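Local coordinates for protein tRNA (guanine(26)-N(2))-dimethyltransferase (Pyrococcus horikoshii, PDB 2DUL) that probably dimethylates the N2 atom of guanine 26 in tRNA, with S-adenosyl-L-methionine as methyl donor, at residues 213-218 against 231-236. Numbering follows the deposited sequence.
Sequences LGIDVI and VKLKDG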
ATOM      1  N   LEU A 213     -10.618 -16.971  -1.090  1.00 19.30           N
ATOM      2  CA  LEU A 213     -10.404 -15.846  -0.192  1.00 19.29           C
ATOM      3  C   LEU A 213     -10.809 -14.570  -0.905  1.00 18.73           C
ATOM      4  O   LEU A 213     -10.620 -14.441  -2.113  1.00 18.59           O
ATOM      5  CB  LEU A 213      -8.926 -15.719   0.186  1.00 19.50           C
ATOM      6  CG  LEU A 213      -8.264 -16.827   0.999  1.00 21.02           C
ATOM      7  CD1 LEU A 213      -6.765 -16.541   1.082  1.00 19.23           C
ATOM      8  CD2 LEU A 213      -8.898 -16.903   2.398  1.00 17.63           C
ATOM      9  N   GLY A 214     -11.378 -13.636  -0.154  1.00 18.26           N
ATOM     10  CA  GLY A 214     -11.747 -12.354  -0.720  1.00 18.74           C
ATOM     11  C   GLY A 214     -10.890 -11.341   0.015  1.00 18.34           C
ATOM     12  O   GLY A 214     -10.040 -11.728   0.818  1.00 19.14           O
ATOM     13  N   ILE A 215     -11.080 -10.057  -0.257  1.00 16.91           N
ATOM     14  CA  ILE A 215     -10.322  -9.037   0.447  1.00 19.01           C
ATOM     15  C   ILE A 215     -11.161  -7.803   0.733  1.00 19.91           C
ATOM     16  O   ILE A 215     -12.151  -7.524   0.052  1.00 20.18           O
ATOM     17  CB  ILE A 215      -9.068  -8.541  -0.346  1.00 18.49           C
ATOM     18  CG1 ILE A 215      -9.509  -7.844  -1.638  1.00 19.51           C
ATOM     19  CG2 ILE A 215      -8.119  -9.701  -0.632  1.00 21.39           C
ATOM     20  CD1 ILE A 215      -8.422  -6.986  -2.287  1.00 19.64           C
ATOM     21  N   ASP A 216     -10.748  -7.085   1.771  1.00 20.36           N
ATOM     22  CA  ASP A 216     -11.346  -5.820   2.158  1.00 22.09           C
ATOM     23  C   ASP A 216     -10.126  -4.916   2.220  1.00 21.44           C
ATOM     24  O   ASP A 216      -9.110  -5.287   2.818  1.00 21.23           O
ATOM     25  CB  ASP A 216     -11.982  -5.878   3.547  1.00 24.68           C
ATOM     26  CG  ASP A 216     -13.428  -6.328   3.512  1.00 26.40           C
ATOM     27  OD1 ASP A 216     -14.070  -6.204   2.449  1.00 28.63           O
ATOM     28  OD2 ASP A 216     -13.926  -6.792   4.557  1.00 29.04           O
ATOM     29  N   VAL A 217     -10.192  -3.752   1.588  1.00 19.10           N
ATOM     30  CA  VAL A 217      -9.053  -2.853   1.628  1.00 18.89           C
ATOM     31  C   VAL A 217      -9.057  -2.088   2.947  1.00 20.46           C
ATOM     32  O   VAL A 217     -10.061  -1.492   3.324  1.00 21.93           O
ATOM     33  CB  VAL A 217      -9.086  -1.845   0.466  1.00 19.14           C
ATOM     34  CG1 VAL A 217      -7.898  -0.894   0.571  1.00 19.35           C
ATOM     35  CG2 VAL A 217      -9.051  -2.581  -0.861  1.00 18.48           C
ATOM     36  N   ILE A 218      -7.936  -2.135   3.660  1.00 18.37           N
ATOM     37  CA  ILE A 218      -7.813  -1.419   4.916  1.00 19.07           C
ATOM     38  C   ILE A 218      -7.341  -0.009   4.577  1.00 18.93           C
ATOM     39  O   ILE A 218      -7.916   0.987   5.022  1.00 20.06           O
ATOM     40  CB  ILE A 218      -6.778  -2.087   5.837  1.00 19.80           C
ATOM     41  CG1 ILE A 218      -7.265  -3.488   6.230  1.00 20.19           C
ATOM     42  CG2 ILE A 218      -6.541  -1.223   7.070  1.00 21.31           C
ATOM     43  CD1 ILE A 218      -6.198  -4.347   6.890  1.00 19.10           C
ATOM     44  N   VAL A 231      -4.438  -4.967   2.905  1.00 18.19           N
ATOM     45  CA  VAL A 231      -5.710  -5.654   2.749  1.00 18.36           C
ATOM     46  C   VAL A 231      -5.956  -6.693   3.824  1.00 18.38           C
ATOM     47  O   VAL A 231      -5.021  -7.265   4.390  1.00 18.84           O
ATOM     48  CB  VAL A 231      -5.820  -6.342   1.357  1.00 17.83           C
ATOM     49  CG1 VAL A 231      -5.703  -5.299   0.261  1.00 19.47           C
ATOM     50  CG2 VAL A 231      -4.749  -7.402   1.205  1.00 18.57           C
ATOM     51  N   LYS A 232      -7.234  -6.914   4.108  1.00 20.15           N
ATOM     52  CA  LYS A 232      -7.664  -7.889   5.096  1.00 21.00           C
ATOM     53  C   LYS A 232      -8.255  -9.054   4.314  1.00 21.25           C
ATOM     54  O   LYS A 232      -9.214  -8.881   3.563  1.00 22.23           O
ATOM     55  CB  LYS A 232      -8.742  -7.288   6.004  1.00 22.19           C
ATOM     56  CG  LYS A 232      -9.336  -8.273   7.013  1.00 24.36           C
ATOM     57  CD  LYS A 232      -8.330  -8.667   8.087  1.00 25.64           C
ATOM     58  CE  LYS A 232      -9.014  -9.454   9.202  1.00 25.65           C
ATOM     59  NZ  LYS A 232      -8.083  -9.860  10.286  1.00 28.01           N
ATOM     60  N   LEU A 233      -7.679 -10.236   4.477  1.00 20.27           N
ATOM     61  CA  LEU A 233      -8.171 -11.408   3.770  1.00 21.20           C
ATOM     62  C   LEU A 233      -9.504 -11.864   4.367  1.00 21.58           C
ATOM     63  O   LEU A 233      -9.689 -11.841   5.585  1.00 21.03           O
ATOM     64  CB  LEU A 233      -7.131 -12.533   3.841  1.00 19.46           C
ATOM     65  CG  LEU A 233      -5.786 -12.175   3.192  1.00 19.63           C
ATOM     66  CD1 LEU A 233      -4.806 -13.322   3.356  1.00 19.60           C
ATOM     67  CD2 LEU A 233      -5.989 -11.870   1.716  1.00 19.51           C
ATOM     68  N   LYS A 234     -10.430 -12.251   3.497  1.00 21.36           N
ATOM     69  CA  LYS A 234     -11.749 -12.723   3.910  1.00 23.01           C
ATOM     70  C   LYS A 234     -11.850 -14.207   3.555  1.00 24.05           C
ATOM     71  O   LYS A 234     -11.566 -14.607   2.426  1.00 24.25           O
ATOM     72  CB  LYS A 234     -12.834 -11.921   3.191  1.00 23.35           C
ATOM     73  CG  LYS A 234     -12.629 -10.409   3.263  1.00 25.96           C
ATOM     74  CD  LYS A 234     -12.628  -9.901   4.703  1.00 29.81           C
ATOM     75  CE  LYS A 234     -13.989 -10.080   5.365  1.00 32.07           C
ATOM     76  NZ  LYS A 234     -15.053  -9.315   4.648  1.00 35.03           N
ATOM     77  N   ASP A 235     -12.269 -15.023   4.519  1.00 24.99           N
ATOM     78  CA  ASP A 235     -12.348 -16.465   4.318  1.00 25.00           C
ATOM     79  C   ASP A 235     -13.674 -16.992   3.779  1.00 26.33           C
ATOM     80  O   ASP A 235     -14.688 -16.965   4.478  1.00 26.84           O
ATOM     81  CB  ASP A 235     -12.017 -17.174   5.634  1.00 26.16           C
ATOM     82  CG  ASP A 235     -11.845 -18.676   5.470  1.00 27.20           C
ATOM     83  OD1 ASP A 235     -12.068 -19.205   4.357  1.00 25.32           O
ATOM     84  OD2 ASP A 235     -11.489 -19.333   6.470  1.00 30.96           O
ATOM     85  N   GLY A 236     -13.655 -17.484   2.542  1.00 22.76           N
ATOM     86  CA  GLY A 236     -14.862 -18.031   1.945  1.00 23.34           C
ATOM     87  C   GLY A 236     -14.987 -17.846   0.442  1.00 21.95           C
ATOM     88  O   GLY A 236     -14.662 -16.787  -0.091  1.00 20.36           O
TER
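The carboxylate of D216 is met by the ammonium of K234 from above its plane, 46° out of it, in a salt bridge of 2.8 Å between K234 NZ and D216 OD2. The two residues sit on one face of the antiparallel beta hairpin formed by strands 213-223 and 226-235, which closes one end of the mixed sheet of this class I-like methyltransferase; strand 226-235 runs next to 158-164. K234 reaches the acid diagonally, from beside G214 to D216 two residues along the partner strand: its CB and CG lie against the G214 carbonyl, and bends at the next three torsions, each near -60°, curl CD, CE and NZ round to D216 OD2. With a methionine at K234, the carboxylate of D216 would probably lose its charged mate and be set freer to turn. On the same face K232 sends NZ instead to the R157 carbonyl, while its CB receives the CD1 methyl of I218 at 4.0 Å.

The face bearing L213, I215, V217, V231 and L233 is apolar apart from D235 at its end, which pairs with R156 and R157. There I215 uses both branches: CG2 touches CD2 of L233 at 3.8 Å, and CD1 lies 4.1 Å from CG1 of V231. I215 and V217 lean on V201, and V231 on I204, so helix 192-209 packs over this side.

Between the faces, G214 with K234 and D216 with K232 are hydrogen-bonded pairs. G214 N gives a bond to a lone pair of K234 O, in the carbonyl plane, whereas K234 N sits 53° above the carbonyl plane of G214. The K232 O that accepts from D216 N also receives a CA-H...O contact from I215, with CA and O 3.3 Å apart.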